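Local coordinates for protein cellulosomal scaffoldin (Acetivibrio cellulolyticus, PDB 4WI0) that supplies the C-terminal X module and calcium-binding type II dockerin that join a scaffoldin, probably a cellulase as a whole, to the cohesin of another scaffoldin, at residues G1-Y7 and Y44-V50; G25-V31 and Y55-K61; N63-R67 and M89-A95. The protein carries 1 engineered substitution. One frame throughout, in Å; residues are numbered along the deposited sequence.

Contact 1 of 3, residues G1-Y7 and Y44-V50; sequences GTTVSGY and YFEIKDV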
loop_
_atom_site.group_PDB
_atom_site.type_symbol
_atom_site.label_atom_id
_atom_site.label_comp_id
_atom_site.label_asym_id
_atom_site.label_seq_id
_atom_site.Cartn_x
_atom_site.Cartn_y
_atom_site.Cartn_z
ATOM N N GLY B 1 -0.732 -31.965 -30.566
ATOM C CA GLY B 1 -1.401 -30.932 -31.405
ATOM C C GLY B 1 -0.639 -29.618 -31.456
ATOM O O GLY B 1 0.333 -29.484 -32.197
ATOM N N THR B 2 -1.075 -28.654 -30.651
ATOM C CA THR B 2 -0.551 -27.293 -30.711
ATOM C C THR B 2 0.030 -26.847 -29.371
ATOM O O THR B 2 -0.192 -27.479 -28.341
ATOM C CB THR B 2 -1.651 -26.287 -31.126
ATOM O OG1 THR B 2 -2.577 -26.099 -30.049
ATOM C CG2 THR B 2 -2.406 -26.778 -32.364
ATOM N N THR B 3 0.777 -25.747 -29.406
ATOM C CA THR B 3 1.304 -25.123 -28.202
ATOM C C THR B 3 0.567 -23.815 -27.926
ATOM O O THR B 3 0.527 -22.928 -28.781
ATOM C CB THR B 3 2.808 -24.818 -28.341
ATOM O OG1 THR B 3 3.510 -26.014 -28.692
ATOM C CG2 THR B 3 3.373 -24.271 -27.037
ATOM N N VAL B 4 -0.011 -23.702 -26.732
ATOM C CA VAL B 4 -0.594 -22.449 -26.258
ATOM C C VAL B 4 0.405 -21.815 -25.274
ATOM O O VAL B 4 0.787 -22.446 -24.291
ATOM C CB VAL B 4 -1.970 -22.689 -25.594
ATOM C CG1 VAL B 4 -2.601 -21.382 -25.146
ATOM C CG2 VAL B 4 -2.906 -23.405 -26.553
ATOM N N SER B 5 0.835 -20.586 -25.557
ATOM C CA SER B 5 1.803 -19.874 -24.714
ATOM C C SER B 5 1.381 -18.427 -24.398
ATOM O O SER B 5 0.413 -17.905 -24.953
ATOM C CB SER B 5 3.173 -19.878 -25.403
ATOM O OG SER B 5 3.104 -19.223 -26.658
ATOM N N GLY B 6 2.121 -17.775 -23.509
ATOM C CA GLY B 6 1.874 -16.370 -23.189
ATOM C C GLY B 6 2.573 -15.875 -21.937
ATOM O O GLY B 6 3.417 -16.569 -21.366
ATOM N N TYR B 7 2.206 -14.666 -21.522
ATOM C CA TYR B 7 2.804 -14.003 -20.365
ATOM C C TYR B 7 1.744 -13.523 -19.375
ATOM O O TYR B 7 0.750 -12.928 -19.773
ATOM C CB TYR B 7 3.639 -12.808 -20.832
ATOM C CG TYR B 7 4.910 -13.220 -21.516
ATOM C CD1 TYR B 7 4.925 -13.529 -22.874
ATOM C CD2 TYR B 7 6.102 -13.330 -20.804
ATOM C CE1 TYR B 7 6.098 -13.918 -23.507
ATOM C CE2 TYR B 7 7.275 -13.720 -21.430
ATOM C CZ TYR B 7 7.265 -14.011 -22.779
ATOM O OH TYR B 7 8.432 -14.404 -23.402
ATOM N N TYR B 44 6.327 -16.299 -18.062
ATOM C CA TYR B 44 6.043 -17.057 -19.279
ATOM C C TYR B 44 5.508 -18.458 -18.991
ATOM O O TYR B 44 6.039 -19.165 -18.147
ATOM C CB TYR B 44 7.312 -17.162 -20.125
ATOM C CG TYR B 44 7.124 -17.943 -21.395
ATOM C CD1 TYR B 44 6.403 -17.410 -22.460
ATOM C CD2 TYR B 44 7.667 -19.211 -21.534
ATOM C CE1 TYR B 44 6.222 -18.127 -23.630
ATOM C CE2 TYR B 44 7.497 -19.935 -22.702
ATOM C CZ TYR B 44 6.775 -19.390 -23.746
ATOM O OH TYR B 44 6.606 -20.117 -24.893
ATOM N N PHE B 45 4.468 -18.866 -19.717
ATOM C CA PHE B 45 3.951 -20.235 -19.632
ATOM C C PHE B 45 3.853 -20.878 -21.011
ATOM O O PHE B 45 3.693 -20.181 -22.024
ATOM C CB PHE B 45 2.566 -20.270 -18.981
ATOM C CG PHE B 45 1.493 -19.615 -19.801
ATOM C CD1 PHE B 45 1.265 -18.251 -19.702
ATOM C CD2 PHE B 45 0.704 -20.364 -20.664
ATOM C CE1 PHE B 45 0.278 -17.640 -20.458
ATOM C CE2 PHE B 45 -0.290 -19.759 -21.418
ATOM C CZ PHE B 45 -0.498 -18.396 -21.319
ATOM N N GLU B 46 3.894 -22.209 -21.024
ATOM C CA GLU B 46 3.817 -22.982 -22.255
ATOM C C GLU B 46 3.077 -24.294 -22.009
ATOM O O GLU B 46 3.483 -25.081 -21.167
ATOM C CB GLU B 46 5.229 -23.274 -22.750
ATOM C CG GLU B 46 5.358 -23.426 -24.242
ATOM C CD GLU B 46 6.793 -23.672 -24.633
ATOM O OE1 GLU B 46 7.488 -22.694 -24.957
ATOM O OE2 GLU B 46 7.222 -24.837 -24.568
ATOM N N ILE B 47 1.991 -24.521 -22.737
ATOM C CA ILE B 47 1.247 -25.774 -22.639
ATOM C C ILE B 47 1.257 -26.474 -23.999
ATOM O O ILE B 47 0.761 -25.930 -24.987
ATOM C CB ILE B 47 -0.208 -25.545 -22.184
ATOM C CG1 ILE B 47 -0.248 -24.711 -20.898
ATOM C CG2 ILE B 47 -0.902 -26.888 -21.973
ATOM C CD1 ILE B 47 -1.596 -24.086 -20.588
ATOM N N LYS B 48 1.803 -27.684 -24.034
ATOM C CA LYS B 48 1.997 -28.420 -25.275
ATOM C C LYS B 48 0.888 -29.435 -25.498
ATOM O O LYS B 48 0.115 -29.721 -24.589
ATOM C CB LYS B 48 3.338 -29.150 -25.234
ATOM C CG LYS B 48 4.539 -28.230 -25.062
ATOM C CD LYS B 48 5.820 -29.023 -24.860
ATOM C CE LYS B 48 7.023 -28.101 -24.756
ATOM N NZ LYS B 48 8.283 -28.852 -24.492
ATOM N N ASP B 49 0.831 -29.972 -26.717
ATOM C CA ASP B 49 -0.104 -31.047 -27.091
ATOM C C ASP B 49 -1.574 -30.689 -26.876
ATOM O O ASP B 49 -2.385 -31.546 -26.521
ATOM C CB ASP B 49 0.225 -32.352 -26.345
ATOM C CG ASP B 49 1.636 -32.858 -26.621
ATOM O OD1 ASP B 49 2.183 -32.605 -27.716
ATOM O OD2 ASP B 49 2.197 -33.532 -25.731
ATOM N N VAL B 50 -1.921 -29.425 -27.097
ATOM C CA VAL B 50 -3.304 -28.984 -26.929
ATOM C C VAL B 50 -4.073 -29.288 -28.211
ATOM O O VAL B 50 -3.611 -28.974 -29.312
ATOM C CB VAL B 50 -3.401 -27.483 -26.600
ATOM C CG1 VAL B 50 -4.856 -27.057 -26.452
ATOM C CG2 VAL B 50 -2.629 -27.166 -25.329
HETATM O O HOH W 1 2.664 -28.657 -29.193
HETATM O O HOH W 2 5.143 -17.899 -27.091
#

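Contact 2 of 3, residues G25-V31 and Y55-K61; sequences GFTVEIV and YTVKITK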
loop_
_atom_site.group_PDB
_atom_site.type_symbol
_atom_site.label_atom_id
_atom_site.label_comp_id
_atom_site.label_asym_id
_atom_site.label_seq_id
_atom_site.Cartn_x
_atom_site.Cartn_y
_atom_site.Cartn_z
ATOM N N GLY B 25 4.741 -18.550 -10.742
ATOM C CA GLY B 25 3.789 -19.270 -9.914
ATOM C C GLY B 25 2.323 -19.136 -10.275
ATOM O O GLY B 25 1.482 -19.668 -9.562
ATOM N N PHE B 26 2.000 -18.436 -11.361
ATOM C CA PHE B 26 0.621 -18.402 -11.854
ATOM C C PHE B 26 0.333 -19.705 -12.605
ATOM O O PHE B 26 1.107 -20.108 -13.480
ATOM C CB PHE B 26 0.388 -17.210 -12.783
ATOM C CG PHE B 26 0.445 -15.870 -12.096
ATOM C CD1 PHE B 26 -0.676 -15.343 -11.470
ATOM C CD2 PHE B 26 1.619 -15.128 -12.094
ATOM C CE1 PHE B 26 -0.623 -14.111 -10.838
ATOM C CE2 PHE B 26 1.681 -13.893 -11.461
ATOM C CZ PHE B 26 0.560 -13.384 -10.834
ATOM N N THR B 27 -0.770 -20.369 -12.250
ATOM C CA THR B 27 -1.175 -21.609 -12.902
ATOM C C THR B 27 -2.214 -21.302 -13.973
ATOM O O THR B 27 -3.244 -20.688 -13.694
ATOM C CB THR B 27 -1.763 -22.607 -11.890
ATOM O OG1 THR B 27 -0.814 -22.835 -10.844
ATOM C CG2 THR B 27 -2.104 -23.921 -12.553
ATOM N N VAL B 28 -1.929 -21.734 -15.199
ATOM C CA VAL B 28 -2.786 -21.481 -16.340
ATOM C C VAL B 28 -3.335 -22.817 -16.807
ATOM O O VAL B 28 -2.576 -23.704 -17.174
ATOM C CB VAL B 28 -2.005 -20.815 -17.492
ATOM C CG1 VAL B 28 -2.925 -20.504 -18.661
ATOM C CG2 VAL B 28 -1.328 -19.547 -17.003
ATOM N N GLU B 29 -4.660 -22.948 -16.768
ATOM C CA GLU B 29 -5.352 -24.189 -17.093
ATOM C C GLU B 29 -6.186 -23.969 -18.343
ATOM O O GLU B 29 -6.830 -22.930 -18.473
ATOM C CB GLU B 29 -6.290 -24.606 -15.942
ATOM C CG GLU B 29 -7.410 -25.545 -16.394
ATOM C CD GLU B 29 -8.289 -26.083 -15.280
ATOM O OE1 GLU B 29 -8.466 -25.415 -14.231
ATOM O OE2 GLU B 29 -8.833 -27.185 -15.492
ATOM N N ILE B 30 -6.192 -24.952 -19.239
ATOM C CA ILE B 30 -7.113 -24.970 -20.362
ATOM C C ILE B 30 -8.324 -25.815 -19.952
ATOM O O ILE B 30 -8.296 -27.043 -20.033
ATOM C CB ILE B 30 -6.452 -25.519 -21.638
ATOM C CG1 ILE B 30 -5.251 -24.639 -22.012
ATOM C CG2 ILE B 30 -7.461 -25.576 -22.788
ATOM C CD1 ILE B 30 -4.432 -25.174 -23.151
ATOM N N VAL B 31 -9.373 -25.134 -19.492
ATOM C CA VAL B 31 -10.557 -25.790 -18.937
ATOM C C VAL B 31 -11.120 -26.734 -19.992
ATOM O O VAL B 31 -11.199 -26.369 -21.166
ATOM C CB VAL B 31 -11.641 -24.772 -18.527
ATOM C CG1 VAL B 31 -12.896 -25.482 -18.029
ATOM C CG2 VAL B 31 -11.117 -23.827 -17.453
ATOM N N TYR B 55 -11.840 -22.820 -26.067
ATOM C CA TYR B 55 -11.711 -23.063 -24.637
ATOM C C TYR B 55 -11.850 -21.806 -23.802
ATOM O O TYR B 55 -11.638 -20.687 -24.273
ATOM C CB TYR B 55 -10.322 -23.649 -24.314
ATOM C CG TYR B 55 -9.965 -24.912 -25.053
ATOM C CD1 TYR B 55 -10.417 -26.155 -24.615
ATOM C CD2 TYR B 55 -9.157 -24.871 -26.187
ATOM C CE1 TYR B 55 -10.085 -27.321 -25.293
ATOM C CE2 TYR B 55 -8.821 -26.032 -26.874
ATOM C CZ TYR B 55 -9.282 -27.251 -26.423
ATOM O OH TYR B 55 -8.948 -28.397 -27.103
ATOM N N THR B 56 -12.185 -22.020 -22.537
ATOM C CA THR B 56 -11.985 -21.030 -21.502
ATOM C C THR B 56 -10.621 -21.309 -20.883
ATOM O O THR B 56 -10.311 -22.453 -20.579
ATOM C CB THR B 56 -13.082 -21.129 -20.433
ATOM O OG1 THR B 56 -14.351 -20.910 -21.055
ATOM C CG2 THR B 56 -12.873 -20.092 -19.342
ATOM N N VAL B 57 -9.802 -20.272 -20.723
ATOM C CA VAL B 57 -8.517 -20.400 -20.033
ATOM C C VAL B 57 -8.641 -19.777 -18.644
ATOM O O VAL B 57 -9.113 -18.647 -18.522
ATOM C CB VAL B 57 -7.384 -19.736 -20.840
ATOM C CG1 VAL B 57 -6.064 -19.813 -20.091
ATOM C CG2 VAL B 57 -7.245 -20.429 -22.194
ATOM N N LYS B 58 -8.241 -20.520 -17.607
ATOM C CA LYS B 58 -8.387 -20.069 -16.224
ATOM C C LYS B 58 -7.021 -19.868 -15.577
ATOM O O LYS B 58 -6.143 -20.728 -15.685
ATOM C CB LYS B 58 -9.212 -21.055 -15.396
ATOM C CG LYS B 58 -9.455 -20.580 -13.964
ATOM C CD LYS B 58 -10.710 -21.179 -13.343
ATOM C CE LYS B 58 -10.521 -22.641 -12.995
ATOM N NZ LYS B 58 -11.702 -23.199 -12.283
ATOM N N ILE B 59 -6.856 -18.732 -14.908
ATOM C CA ILE B 59 -5.581 -18.372 -14.292
ATOM C C ILE B 59 -5.782 -18.176 -12.800
ATOM O O ILE B 59 -6.651 -17.414 -12.378
ATOM C CB ILE B 59 -4.969 -17.107 -14.919
ATOM C CG1 ILE B 59 -4.887 -17.239 -16.445
ATOM C CG2 ILE B 59 -3.568 -16.855 -14.351
ATOM C CD1 ILE B 59 -6.025 -16.585 -17.188
ATOM N N THR B 60 -4.967 -18.866 -12.005
ATOM C CA THR B 60 -5.097 -18.842 -10.555
ATOM C C THR B 60 -3.735 -18.656 -9.882
ATOM O O THR B 60 -2.697 -19.037 -10.423
ATOM C CB THR B 60 -5.759 -20.139 -10.024
ATOM O OG1 THR B 60 -4.932 -21.269 -10.308
ATOM C CG2 THR B 60 -7.124 -20.375 -10.678
ATOM N N LYS B 61 -3.758 -18.054 -8.702
ATOM C CA LYS B 61 -2.576 -17.978 -7.830
ATOM C C LYS B 61 -3.050 -17.584 -6.449
ATOM O O LYS B 61 -3.963 -16.771 -6.317
ATOM C CB LYS B 61 -1.553 -16.949 -8.329
ATOM C CG LYS B 61 -0.196 -17.064 -7.640
ATOM C CD LYS B 61 0.817 -16.058 -8.176
ATOM C CE LYS B 61 2.085 -16.063 -7.334
ATOM N NZ LYS B 61 3.058 -15.032 -7.789
HETATM O O HOH W 3 -0.660 -21.009 -8.758
HETATM O O HOH W 4 -5.477 -22.341 -12.967
HETATM O O HOH W 5 -13.189 -24.726 -21.891
#

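Contact 3 of 3, residues N63-R67 and M89-A95; sequences NYLTR and MWAGDMA. With CA (calcium ion), chain C.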
loop_
_atom_site.group_PDB
_atom_site.type_symbol
_atom_site.label_atom_id
_atom_site.label_comp_id
_atom_site.label_asym_id
_atom_site.label_seq_id
_atom_site.Cartn_x
_atom_site.Cartn_y
_atom_site.Cartn_z
ATOM N N ASN B 63 -3.818 -15.864 -3.184
ATOM C CA ASN B 63 -3.988 -14.435 -2.897
ATOM C C ASN B 63 -4.199 -13.501 -4.102
ATOM O O ASN B 63 -4.075 -12.281 -3.954
ATOM C CB ASN B 63 -2.851 -13.923 -1.991
ATOM C CG ASN B 63 -2.878 -14.551 -0.608
ATOM O OD1 ASN B 63 -3.905 -15.036 -0.144
ATOM N ND2 ASN B 63 -1.734 -14.531 0.066
ATOM N N TYR B 64 -4.540 -14.070 -5.264
ATOM C CA TYR B 64 -4.929 -13.317 -6.460
ATOM C C TYR B 64 -6.350 -13.674 -6.862
ATOM O O TYR B 64 -6.787 -14.814 -6.676
ATOM C CB TYR B 64 -4.021 -13.640 -7.646
ATOM C CG TYR B 64 -2.683 -12.972 -7.575
ATOM C CD1 TYR B 64 -1.683 -13.488 -6.778
ATOM C CD2 TYR B 64 -2.422 -11.809 -8.299
ATOM C CE1 TYR B 64 -0.443 -12.864 -6.688
ATOM C CE2 TYR B 64 -1.185 -11.181 -8.222
ATOM C CZ TYR B 64 -0.200 -11.711 -7.409
ATOM O OH TYR B 64 1.042 -11.095 -7.333
ATOM N N LEU B 65 -7.052 -12.709 -7.446
ATOM C CA LEU B 65 -8.407 -12.924 -7.941
ATOM C C LEU B 65 -8.363 -13.782 -9.218
ATOM O O LEU B 65 -7.734 -13.421 -10.214
ATOM C CB LEU B 65 -9.080 -11.586 -8.223
ATOM C CG LEU B 65 -10.554 -11.614 -8.578
ATOM C CD1 LEU B 65 -11.388 -11.998 -7.367
ATOM C CD2 LEU B 65 -10.957 -10.254 -9.112
ATOM N N THR B 66 -9.017 -14.930 -9.159
ATOM C CA THR B 66 -9.039 -15.869 -10.269
ATOM C C THR B 66 -9.594 -15.203 -11.532
ATOM O O THR B 66 -10.556 -14.441 -11.472
ATOM C CB THR B 66 -9.822 -17.146 -9.869
ATOM O OG1 THR B 66 -9.065 -17.856 -8.878
ATOM C CG2 THR B 66 -10.067 -18.070 -11.081
ATOM N N ARG B 67 -8.948 -15.468 -12.665
ATOM C CA ARG B 67 -9.353 -14.917 -13.951
ATOM C C ARG B 67 -9.786 -16.023 -14.904
ATOM O O ARG B 67 -9.182 -17.096 -14.944
ATOM C CB ARG B 67 -8.198 -14.117 -14.573
ATOM C CG ARG B 67 -8.546 -13.444 -15.896
ATOM C CD ARG B 67 -7.553 -12.355 -16.262
ATOM N NE ARG B 67 -8.008 -11.561 -17.404
ATOM C CZ ARG B 67 -7.517 -10.372 -17.759
ATOM N NH1 ARG B 67 -6.544 -9.786 -17.066
ATOM N NH2 ARG B 67 -8.021 -9.750 -18.820
ATOM N N MET B 89 -2.996 -9.963 -13.629
ATOM C CA MET B 89 -3.710 -10.610 -12.521
ATOM C C MET B 89 -3.750 -9.674 -11.302
ATOM O O MET B 89 -2.738 -9.036 -10.963
ATOM C CB MET B 89 -3.034 -11.926 -12.142
ATOM C CG MET B 89 -3.183 -13.025 -13.187
ATOM S SD MET B 89 -4.888 -13.613 -13.325
ATOM C CE MET B 89 -5.008 -14.490 -11.774
ATOM N N TRP B 90 -4.914 -9.595 -10.649
ATOM C CA TRP B 90 -5.106 -8.643 -9.534
ATOM C C TRP B 90 -4.877 -9.289 -8.169
ATOM O O TRP B 90 -5.630 -10.186 -7.750
ATOM C CB TRP B 90 -6.507 -8.024 -9.570
ATOM C CG TRP B 90 -6.876 -7.389 -10.888
ATOM C CD1 TRP B 90 -6.025 -7.014 -11.890
ATOM C CD2 TRP B 90 -8.192 -7.036 -11.325
ATOM N NE1 TRP B 90 -6.734 -6.459 -12.924
ATOM C CE2 TRP B 90 -8.066 -6.461 -12.604
ATOM C CE3 TRP B 90 -9.467 -7.155 -10.759
ATOM C CZ2 TRP B 90 -9.166 -6.002 -13.329
ATOM C CZ3 TRP B 90 -10.561 -6.700 -11.478
ATOM C CH2 TRP B 90 -10.403 -6.131 -12.748
ATOM N N ALA B 91 -3.830 -8.843 -7.480
ATOM C CA ALA B 91 -3.534 -9.313 -6.133
ATOM C C ALA B 91 -4.561 -8.784 -5.134
ATOM O O ALA B 91 -5.130 -7.714 -5.324
ATOM C CB ALA B 91 -2.145 -8.858 -5.710
ATOM N N GLY B 92 -4.780 -9.533 -4.064
ATOM C CA GLY B 92 -5.594 -9.050 -2.949
ATOM C C GLY B 92 -6.943 -9.709 -2.722
ATOM O O GLY B 92 -7.726 -9.181 -1.950
ATOM N N ASP B 93 -7.239 -10.821 -3.400
ATOM C CA ASP B 93 -8.273 -11.746 -2.912
ATOM C C ASP B 93 -7.576 -12.775 -2.024
ATOM O O ASP B 93 -7.060 -13.791 -2.503
ATOM C CB ASP B 93 -9.046 -12.433 -4.041
ATOM C CG ASP B 93 -10.157 -13.333 -3.513
ATOM O OD1 ASP B 93 -10.565 -13.117 -2.358
ATOM O OD2 ASP B 93 -10.617 -14.259 -4.231
ATOM N N MET B 94 -7.579 -12.496 -0.724
ATOM C CA MET B 94 -6.725 -13.173 0.243
ATOM C C MET B 94 -7.354 -14.458 0.775
ATOM O O MET B 94 -8.572 -14.545 0.928
ATOM C CB MET B 94 -6.453 -12.239 1.429
ATOM C CG MET B 94 -5.934 -10.861 1.051
ATOM S SD MET B 94 -4.400 -10.915 0.107
ATOM C CE MET B 94 -3.286 -11.498 1.374
ATOM N N ALA B 95 -6.506 -15.443 1.074
ATOM C CA ALA B 95 -6.938 -16.653 1.770
ATOM C C ALA B 95 -7.269 -16.340 3.232
ATOM O O ALA B 95 -6.378 -16.075 4.044
ATOM C CB ALA B 95 -5.876 -17.737 1.678
HETATM CA CA CA C . -11.618 -11.699 -0.831
HETATM O O HOH W 6 -10.512 -15.595 -6.820
HETATM O O HOH W 7 -11.151 -13.669 0.543
HETATM O O HOH W 8 -12.980 -11.077 1.026
#

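Contact 1 of 3, residues G1-Y7 and Y44-V50
V50 O takes two bonds from T2, one from the backbone N and one from OG1, the latter at 3.1 Å with the hydroxyl standing above the carbonyl plane. The threonine can make this second bond because its OG1 lies between its own N and carbonyl carbon (chi1 72°), which turns it toward V50. V50 N bonds to T2 O at 2.9 Å, in the carbonyl plane and on a lone pair. D49 and V50 both face T2, a beta bulge of the G1 class (unrelated to residue G1); D49 has the positive phi usual at its first position, and the register shifts by one residue. The antiparallel ladder continues through hydrogen-bonded pairs V4 with I47 and G6 with F45.

G6 leaves room for F45, whose ring folds back over the opposite strand (chi1 67°) until G6 N lies 3.4 Å above one face. On the other side of the sheet the Y7 and Y44 rings meet obliquely, their planes at 51°; Y44 CD1 sits over one face of Y7, 3.5 Å from Y7 CZ. Y44 reaches on past S5 CB, and its OH donates to E46 OE1 at 2.7 Å, on the anti lone pair. T3 CG2 rests on E46 CG along this outer face, open enough to solvent for the E46 carboxylate and the hydroxyls of T3 and S5.

V4, F45, I47 and V50 lie on the inner face and pack against V28 and I30 of strand 27-31. Strand 2-10 is central in its three-stranded sheet, with 44-50 on one side and parallel 78-89 on the other.

Contact 2 of 3, residues G25-V31 and Y55-K61
K61 lies over one face of the F26 ring, its CD 3.5 Å above the plane and over the centre. The lysine chain is extended throughout, CG anti to the backbone N (chi1 -167°), and its CD makes a CH-pi contact. NZ passes on to an off-centre cation-pi position, 4.5 Å from the F26 ring centroid, and bonds to A24 O. A long aliphatic chain with a charged end suits this place, apolar along the ring and polar at the tip. F26 also meets Y64 edge to face. At the far end of the pair I30 CG2 stands 3.4 Å above one face of the Y55 ring, offset toward the rim, while V31 O lies at the ring edge near its plane; Y55 OH reaches A51 O.

Between these rings the strands pair antiparallel. T27 with T60 and E29 with K58 are hydrogen-bonded pairs, E29 N donating to K58 O at 2.9 Å, and V31 N adds a bond to T56 O. Beta-branched V28, I30, V57 and I59 fill the non-hydrogen-bonded positions and face the core, where V28 CG1 meets V57 CG1 at 3.5 Å.

The other face is polar. E29 and K58 run side by side, with E29 OE1 4.4 Å from K58 NZ, too far for a salt bridge. Water 4 links T27 O to T60 OG1, and water 5 joins V31 O to T56 N, next to the V31 N to T56 O bond.

The aliphatic face packs on the second sheet, through V4, F45, I47, V50 and L80, as in a beta-sandwich, consistent with the transthyretin-like fold of the carboxypeptidase regulatory-like family to which this X module belongs.

Contact 3 of 3, residues N63-R67 and M89-A95
N63 grips the facing segment with both of its oxygens. Its backbone O accepts from G92 N at 2.8 Å, and its side-chain OD1 accepts from A95 N at 2.9 Å, nearly along the C=O axis. With CG anti to the carbonyl carbon (chi1 -65°), the amide reaches past M94, whose CE lies 3.6 Å from N63 ND2. The positive phi of N63 (67°) is one that asparagine tolerates well, and its own N is satisfied by Q100 OE1. A second backbone-to-backbone bond, nearly straight, runs from L65 N to W90 O. Y64 O is held by Q100 NE2, and the hydroxyl of Y156 serves both L65 O and W90 N.

Here the X module meets the dockerin, whose calcium loops resemble EF-hands. D93 OD1 binds calcium at 2.3 Å, in a site completed by D101, A103 and D108 with waters 7 and 8. The other carboxylate oxygen, D93 OD2, takes the N-H of G102 and a hydrogen from water 6, which in turn accepts from T66 N. One aspartate thus coordinates the ion, braces the calcium loop and, through water 6, reaches T66 of the X module. Water 7 also donates to M94 O, while M94 N bonds to D108 OD1.

Apolar contacts run alongside. A91 CB lies over one face of the Y64 ring as a CH-pi contact, 4.0 Å from the centroid, with M89 O near the ring's plane at its edge. L65 and W90 run side by side, L65 CD2 on W90 CE3. The flexible M89, bent at chi2 and chi3, brings SD to 3.6 Å from R67 CB, while R67 NH1 bonds to L88 O.

In the fold
From the N terminus, strand 2-10 opens contact 1, which closes only when strand 44-50 returns beside it. Contact 2 opens within that span, at 25-31, and closes beyond it at 55-61, so the two cross along the chain. They belong to different sheets, and V28 and I30 pack on F45, I47 and V50 to join them. Contact 3 follows in series: 63-67 comes after strand 53-60, and its partner 89-95 arrives once strands 67-74 and 78-89 are made. It touches contact 2, where I59 N probably bonds to R67 O and M89 packs on F26, but not contact 1. The sandwich is thereby tied to the first calcium loop of the dockerin.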